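PDB 4OQZ: putative oxidoreductase YfjR from Streptomyces aurantiacus, which acts as an S-selective imine reductase, reducing imines to amines and probably using NADPH as the hydride donor. Local coordinates for residues A[36-41]-A[46-51]; A[71-76]-A[103-108]. All blocks are in the same frame, centred on the assembly; numbering follows the deposited sequence.

Contact 1 (A[36-41]-A[46-51]); sequences SRADAL and AKLAAT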
ATOM      1  N   SER A  36      34.704  -9.097  15.805  1.00102.90           N
ATOM      2  CA  SER A  36      33.888  -9.001  17.022  1.00101.84           C
ATOM      3  C   SER A  36      32.388  -9.237  16.813  1.00 98.62           C
ATOM      4  O   SER A  36      31.650  -9.354  17.791  1.00 97.65           O
ATOM      5  CB  SER A  36      34.161  -7.697  17.767  1.00108.95           C
ATOM      6  OG  SER A  36      33.910  -6.561  16.959  1.00118.09           O
ATOM      7  N   ARG A  37      31.938  -9.354  15.544  1.00 91.04           N
ATOM      8  CA  ARG A  37      30.546  -9.649  15.217  1.00 84.97           C
ATOM      9  C   ARG A  37      30.266 -11.162  15.157  1.00 84.23           C
ATOM     10  O   ARG A  37      29.111 -11.566  15.205  1.00 81.57           O
ATOM     11  CB  ARG A  37      30.065  -8.880  13.969  1.00 83.11           C
ATOM     12  CG  ARG A  37      29.850  -7.393  14.266  1.00 91.26           C
ATOM     13  CD  ARG A  37      29.215  -6.614  13.134  1.00 86.82           C
ATOM     14  NE  ARG A  37      27.790  -6.910  12.968  1.00 88.67           N
ATOM     15  CZ  ARG A  37      26.798  -6.293  13.610  1.00 92.80           C
ATOM     16  NH1 ARG A  37      27.058  -5.340  14.497  1.00 83.14           N
ATOM     17  NH2 ARG A  37      25.541  -6.630  13.375  1.00 63.82           N
ATOM     18  N   ALA A  38      31.320 -11.991  15.134  1.00 81.03           N
ATOM     19  CA  ALA A  38      31.243 -13.455  15.135  1.00 79.52           C
ATOM     20  C   ALA A  38      31.362 -14.078  16.547  1.00 86.04           C
ATOM     21  O   ALA A  38      31.213 -15.298  16.672  1.00 85.81           O
ATOM     22  CB  ALA A  38      32.323 -14.026  14.238  1.00 81.36           C
ATOM     23  N   ASP A  39      31.644 -13.249  17.595  1.00 83.89           N
ATOM     24  CA  ASP A  39      31.835 -13.662  18.992  1.00 86.39           C
ATOM     25  C   ASP A  39      30.807 -14.680  19.482  1.00 86.52           C
ATOM     26  O   ASP A  39      31.162 -15.828  19.730  1.00 87.10           O
ATOM     27  CB  ASP A  39      31.879 -12.436  19.933  1.00 90.25           C
ATOM     28  CG  ASP A  39      33.160 -11.619  19.923  1.00103.25           C
ATOM     29  OD1 ASP A  39      34.048 -11.909  19.089  1.00104.25           O
ATOM     30  OD2 ASP A  39      33.281 -10.696  20.766  1.00111.95           O
ATOM     31  N   ALA A  40      29.545 -14.273  19.582  1.00 80.55           N
ATOM     32  CA  ALA A  40      28.444 -15.122  20.043  1.00 79.05           C
ATOM     33  C   ALA A  40      28.352 -16.426  19.234  1.00 79.54           C
ATOM     34  O   ALA A  40      28.274 -17.505  19.826  1.00 79.83           O
ATOM     35  CB  ALA A  40      27.134 -14.359  19.994  1.00 76.39           C
ATOM     36  N   LEU A  41      28.453 -16.329  17.897  1.00 72.50           N
ATOM     37  CA  LEU A  41      28.425 -17.483  17.007  1.00 69.92           C
ATOM     38  C   LEU A  41      29.564 -18.469  17.305  1.00 76.84           C
ATOM     39  O   LEU A  41      29.277 -19.656  17.439  1.00 75.81           O
ATOM     40  CB  LEU A  41      28.403 -17.051  15.521  1.00 67.03           C
ATOM     41  CG  LEU A  41      27.110 -16.329  15.026  1.00 67.49           C
ATOM     42  CD1 LEU A  41      27.336 -15.625  13.702  1.00 65.48           C
ATOM     43  CD2 LEU A  41      25.925 -17.268  14.956  1.00 65.58           C
ATOM     44  N   ALA A  46      30.482 -22.165  16.051  1.00 73.27           N
ATOM     45  CA  ALA A  46      30.816 -21.770  14.684  1.00 70.63           C
ATOM     46  C   ALA A  46      32.334 -21.506  14.593  1.00 77.33           C
ATOM     47  O   ALA A  46      32.975 -21.168  15.602  1.00 79.75           O
ATOM     48  CB  ALA A  46      30.013 -20.544  14.271  1.00 67.86           C
ATOM     49  N   LYS A  47      32.925 -21.769  13.432  1.00 73.71           N
ATOM     50  CA  LYS A  47      34.375 -21.608  13.248  1.00 77.33           C
ATOM     51  C   LYS A  47      34.631 -20.312  12.487  1.00 81.02           C
ATOM     52  O   LYS A  47      34.052 -20.104  11.411  1.00 77.21           O
ATOM     53  CB  LYS A  47      34.988 -22.809  12.490  1.00 81.64           C
ATOM     54  CG  LYS A  47      34.453 -24.179  12.911  1.00102.37           C
ATOM     55  CD  LYS A  47      34.762 -25.243  11.871  1.00117.47           C
ATOM     56  CE  LYS A  47      34.213 -26.599  12.248  1.00133.55           C
ATOM     57  NZ  LYS A  47      34.753 -27.674  11.370  1.00144.61           N
ATOM     58  N   LEU A  48      35.456 -19.429  13.061  1.00 80.01           N
ATOM     59  CA  LEU A  48      35.806 -18.144  12.458  1.00 81.16           C
ATOM     60  C   LEU A  48      36.995 -18.362  11.537  1.00 87.37           C
ATOM     61  O   LEU A  48      38.003 -18.898  11.989  1.00 91.99           O
ATOM     62  CB  LEU A  48      36.205 -17.159  13.570  1.00 84.85           C
ATOM     63  CG  LEU A  48      36.075 -15.660  13.289  1.00 90.60           C
ATOM     64  CD1 LEU A  48      35.840 -14.903  14.584  1.00 93.00           C
ATOM     65  CD2 LEU A  48      37.342 -15.097  12.669  1.00 96.26           C
ATOM     66  N   ALA A  49      36.911 -17.953  10.262  1.00 81.28           N
ATOM     67  CA  ALA A  49      38.077 -18.097   9.371  1.00 83.88           C
ATOM     68  C   ALA A  49      38.988 -16.880   9.540  1.00 90.44           C
ATOM     69  O   ALA A  49      38.523 -15.826   9.983  1.00 88.63           O
ATOM     70  CB  ALA A  49      37.633 -18.227   7.922  1.00 82.43           C
ATOM     71  N   ALA A  50      40.290 -17.010   9.220  1.00 91.84           N
ATOM     72  CA  ALA A  50      41.165 -15.850   9.356  1.00 94.67           C
ATOM     73  C   ALA A  50      41.105 -14.969   8.112  1.00 96.56           C
ATOM     74  O   ALA A  50      41.453 -13.787   8.181  1.00 98.83           O
ATOM     75  CB  ALA A  50      42.582 -16.283   9.648  1.00100.84           C
ATOM     76  N   THR A  51      40.639 -15.539   6.975  1.00 88.85           N
ATOM     77  CA  THR A  51      40.535 -14.861   5.679  1.00 87.66           C
ATOM     78  C   THR A  51      39.320 -15.382   4.889  1.00 87.34           C
ATOM     79  O   THR A  51      38.888 -16.514   5.136  1.00 83.65           O
ATOM     80  CB  THR A  51      41.783 -15.160   4.805  1.00 95.33           C
ATOM     81  OG1 THR A  51      41.733 -16.515   4.352  1.00 90.13           O
ATOM     82  CG2 THR A  51      43.119 -14.835   5.486  1.00 98.29           C
TER
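A46 meets L41 through both its backbone and its side chain. Its N donates to L41 O at 3.1 Å, and the N-H points nearly straight at the acceptor, with an angle of 160°. The donor does not lie in the carbonyl plane but sits above it, 37° out. The bond closes the turn, with four residues between L41 and A46, that leads from helix 39-44 to strand 47-48. A46 CB also lies close to that carbonyl, 3.4 Å from L41 O. It rests against L41 CB as well, at 4.0 Å. Both are beta carbons, so the backbone sets this touch, whichever way the leucine turns its branches. The L41 side chain also packs on L30 of strand 27-31 and on A18 and L22 of helix 12-23, and A46 shares this buried patch by touching L30 and L22.

K47 takes the next step along the chain. Its backbone bonds to V28 and L30, which makes strand 47-48 the parallel edge strand next to 27-31. Strand 27-31, helix 39-44 and strand 47-48 form a beta-alpha-beta unit of the Rossmann-fold domain.

L48 turns back to the first segment. The backbones are wider apart here, with A38 CA and L48 CA 7.1 Å from each other. A38 is buried, while L48 is exposed. The CB of each points toward the other segment. L48 CG is anti to the backbone N (chi1 -156°), and the CD1 branch reaches the methyl of A38. The two carbons, L48 CD1 and A38 CB, are 3.6 Å apart.

Contact 2 (A[71-76]-A[103-108]); sequences AMYGVL and ARRVAE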
ATOM      1  N   ALA A  71      30.412  -4.542  -2.625  1.00 89.34           N
ATOM      2  CA  ALA A  71      31.176  -5.007  -1.467  1.00 89.82           C
ATOM      3  C   ALA A  71      31.677  -6.439  -1.662  1.00 94.60           C
ATOM      4  O   ALA A  71      32.682  -6.813  -1.058  1.00 97.68           O
ATOM      5  CB  ALA A  71      30.332  -4.909  -0.207  1.00 87.45           C
ATOM      6  N   MET A  72      30.987  -7.231  -2.511  1.00 89.08           N
ATOM      7  CA  MET A  72      31.303  -8.631  -2.831  1.00 88.75           C
ATOM      8  C   MET A  72      32.653  -8.794  -3.538  1.00 93.97           C
ATOM      9  O   MET A  72      33.374  -9.749  -3.246  1.00 94.51           O
ATOM     10  CB  MET A  72      30.167  -9.260  -3.665  1.00 88.86           C
ATOM     11  CG  MET A  72      30.227 -10.770  -3.774  1.00 92.48           C
ATOM     12  SD  MET A  72      30.886 -11.329  -5.355  1.00100.61           S
ATOM     13  CE  MET A  72      30.318 -13.001  -5.351  1.00 94.93           C
ATOM     14  N   TYR A  73      32.992  -7.866  -4.455  1.00 91.33           N
ATOM     15  CA  TYR A  73      34.250  -7.879  -5.218  1.00 94.75           C
ATOM     16  C   TYR A  73      35.502  -7.701  -4.352  1.00100.17           C
ATOM     17  O   TYR A  73      36.603  -8.073  -4.782  1.00103.34           O
ATOM     18  CB  TYR A  73      34.218  -6.857  -6.365  1.00 98.54           C
ATOM     19  CG  TYR A  73      33.114  -7.119  -7.366  1.00 98.18           C
ATOM     20  CD1 TYR A  73      33.297  -8.012  -8.419  1.00100.90           C
ATOM     21  CD2 TYR A  73      31.879  -6.487  -7.252  1.00 96.22           C
ATOM     22  CE1 TYR A  73      32.274  -8.274  -9.331  1.00100.03           C
ATOM     23  CE2 TYR A  73      30.846  -6.746  -8.152  1.00 95.36           C
ATOM     24  CZ  TYR A  73      31.050  -7.636  -9.193  1.00104.73           C
ATOM     25  OH  TYR A  73      30.034  -7.873 -10.084  1.00105.59           O
ATOM     26  N   GLY A  74      35.315  -7.138  -3.155  1.00 94.06           N
ATOM     27  CA  GLY A  74      36.360  -6.927  -2.159  1.00 96.07           C
ATOM     28  C   GLY A  74      36.725  -8.217  -1.452  1.00 97.14           C
ATOM     29  O   GLY A  74      37.911  -8.489  -1.240  1.00 99.28           O
ATOM     30  N   VAL A  75      35.698  -9.027  -1.082  1.00 88.70           N
ATOM     31  CA  VAL A  75      35.872 -10.335  -0.436  1.00 87.16           C
ATOM     32  C   VAL A  75      36.669 -11.253  -1.387  1.00 94.47           C
ATOM     33  O   VAL A  75      37.701 -11.810  -1.004  1.00 96.08           O
ATOM     34  CB  VAL A  75      34.508 -10.940   0.007  1.00 85.89           C
ATOM     35  CG1 VAL A  75      34.597 -12.444   0.255  1.00 84.51           C
ATOM     36  CG2 VAL A  75      33.970 -10.229   1.244  1.00 84.25           C
ATOM     37  N   LEU A  76      36.229 -11.318  -2.649  1.00 91.91           N
ATOM     38  CA  LEU A  76      36.832 -12.124  -3.707  1.00 94.11           C
ATOM     39  C   LEU A  76      38.203 -11.623  -4.191  1.00104.31           C
ATOM     40  O   LEU A  76      38.910 -12.382  -4.852  1.00106.50           O
ATOM     41  CB  LEU A  76      35.838 -12.264  -4.878  1.00 92.05           C
ATOM     42  CG  LEU A  76      34.786 -13.398  -4.786  1.00 92.31           C
ATOM     43  CD1 LEU A  76      33.740 -13.138  -3.718  1.00 90.80           C
ATOM     44  CD2 LEU A  76      34.091 -13.592  -6.114  1.00 91.82           C
ATOM     45  N   ALA A 103      27.117 -12.527 -11.157  1.00 67.27           N
ATOM     46  CA  ALA A 103      26.999 -13.896 -11.684  1.00 67.97           C
ATOM     47  C   ALA A 103      28.029 -14.199 -12.757  1.00 74.24           C
ATOM     48  O   ALA A 103      28.628 -15.277 -12.740  1.00 74.57           O
ATOM     49  CB  ALA A 103      25.613 -14.126 -12.248  1.00 67.30           C
ATOM     50  N   ARG A 104      28.219 -13.242 -13.690  1.00 72.19           N
ATOM     51  CA  ARG A 104      29.143 -13.305 -14.816  1.00 75.59           C
ATOM     52  C   ARG A 104      30.588 -13.509 -14.343  1.00 81.23           C
ATOM     53  O   ARG A 104      31.291 -14.365 -14.889  1.00 85.81           O
ATOM     54  CB  ARG A 104      29.010 -12.022 -15.642  1.00 78.19           C
ATOM     55  CG  ARG A 104      28.920 -12.238 -17.146  1.00 90.92           C
ATOM     56  CD  ARG A 104      28.232 -11.077 -17.852  1.00 99.99           C
ATOM     57  NE  ARG A 104      28.850  -9.782 -17.550  1.00105.27           N
ATOM     58  CZ  ARG A 104      28.204  -8.740 -17.032  1.00111.21           C
ATOM     59  NH1 ARG A 104      26.900  -8.816 -16.779  1.00 87.71           N
ATOM     60  NH2 ARG A 104      28.852  -7.611 -16.777  1.00 96.98           N
ATOM     61  N   ARG A 105      31.019 -12.738 -13.324  1.00 74.68           N
ATOM     62  CA  ARG A 105      32.349 -12.820 -12.718  1.00 76.07           C
ATOM     63  C   ARG A 105      32.582 -14.170 -11.993  1.00 79.34           C
ATOM     64  O   ARG A 105      33.663 -14.741 -12.114  1.00 82.02           O
ATOM     65  CB  ARG A 105      32.585 -11.612 -11.780  1.00 74.02           C
ATOM     66  CG  ARG A 105      33.925 -11.587 -11.046  1.00 78.74           C
ATOM     67  CD  ARG A 105      35.094 -11.249 -11.946  1.00 84.44           C
ATOM     68  NE  ARG A 105      36.368 -11.571 -11.303  1.00 87.44           N
ATOM     69  CZ  ARG A 105      37.303 -12.351 -11.837  1.00106.68           C
ATOM     70  NH1 ARG A 105      37.122 -12.892 -13.037  1.00102.32           N
ATOM     71  NH2 ARG A 105      38.434 -12.582 -11.185  1.00 84.35           N
ATOM     72  N   VAL A 106      31.574 -14.669 -11.252  1.00 72.52           N
ATOM     73  CA  VAL A 106      31.636 -15.937 -10.501  1.00 70.30           C
ATOM     74  C   VAL A 106      31.803 -17.150 -11.456  1.00 76.28           C
ATOM     75  O   VAL A 106      32.632 -18.029 -11.186  1.00 78.70           O
ATOM     76  CB  VAL A 106      30.418 -16.053  -9.549  1.00 68.82           C
ATOM     77  CG1 VAL A 106      30.340 -17.412  -8.857  1.00 67.20           C
ATOM     78  CG2 VAL A 106      30.458 -14.949  -8.513  1.00 67.79           C
ATOM     79  N   ALA A 107      31.048 -17.164 -12.580  1.00 71.12           N
ATOM     80  CA  ALA A 107      31.091 -18.218 -13.593  1.00 73.33           C
ATOM     81  C   ALA A 107      32.459 -18.235 -14.265  1.00 81.39           C
ATOM     82  O   ALA A 107      32.990 -19.315 -14.554  1.00 83.06           O
ATOM     83  CB  ALA A 107      30.009 -17.983 -14.639  1.00 74.24           C
ATOM     84  N   GLU A 108      33.037 -17.031 -14.491  1.00 79.63           N
ATOM     85  CA  GLU A 108      34.368 -16.828 -15.091  1.00 85.19           C
ATOM     86  C   GLU A 108      35.408 -17.501 -14.182  1.00 90.11           C
ATOM     87  O   GLU A 108      36.316 -18.150 -14.685  1.00 93.96           O
ATOM     88  CB  GLU A 108      34.632 -15.318 -15.239  1.00 88.26           C
ATOM     89  CG  GLU A 108      35.902 -14.911 -15.961  1.00104.23           C
ATOM     90  CD  GLU A 108      36.010 -13.424 -16.260  1.00124.73           C
ATOM     91  OE1 GLU A 108      36.868 -13.054 -17.096  1.00120.09           O
ATOM     92  OE2 GLU A 108      35.226 -12.633 -15.684  1.00109.11           O
TER
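The guanidinium of R105, whose alkyl chain lies beside Y73, is held by two carboxylates. Here two helices of the Rossmann-type domain pack against each other. The weakly bonded helix 69-75 leads from strand 61-64 to strand 87-90, and helix 96-108 leads on from there to strand 112-119. R105 NH1 forms a salt bridge with E108 OE2, one helical turn further on. The hydrogen bond in that pair is weak, with R105 NH1 and E108 OE2 3.3 Å apart and an N-H...O angle of 146°. The carboxylate carbon of E108 lies at the guanidinium edge, in its plane. NH2 forms a second salt bridge, with E80 OE1. The two acids probably balance the arginine charge and limit rotation of the group.

The backbones stay well apart, with Y73 CA and R105 CA 9.2 Å from each other, and M72, Y73 and R105 reach across the gap.

Y73 supplies the outer bridge. R105 CG approaches the edge of the phenol ring, near its plane, at 4.1 Å from Y73 CE1. R105 CB is almost as near, 4.2 Å from Y73 CE1. The ring and guanidinium planes are only 11° apart, but the contact itself is made by R105 CG at the ring edge. A101 and A102 of helix 96-108 also touch the tyrosine.

M72 supplies the buried bridge. It packs on L88 and N90 of strand 87-90, while V106 rests on H113 of strand 112-119. The methionine sets CG anti to its backbone N (chi1 -166°) and bends at its second torsion. Its terminal methyl then meets one branch of V106, with M72 CE 3.7 Å from V106 CG2.

In the fold
From the N terminus, the chain first lays down strand 4-8, helix 12-23 and strand 27-31. Contact 1 closes a short loop across four residues, where the chain enters strand 47-48, the end strand beside 27-31. The chain crosses back to strand 61-64, on the far side of 4-8, before contact 2 opens. That contact closes a longer loop of 26 residues, which includes strand 87-90. The two loops follow in series and neither nest nor cross. The centres of contacts 1 and 2 are about 22 Å apart, and the two do not touch. Contact 1 ties a helix to the sheet edge, whereas contact 2 joins two helices of successive crossovers. Both belong to the Rossmann-fold domain, which probably binds NADPH.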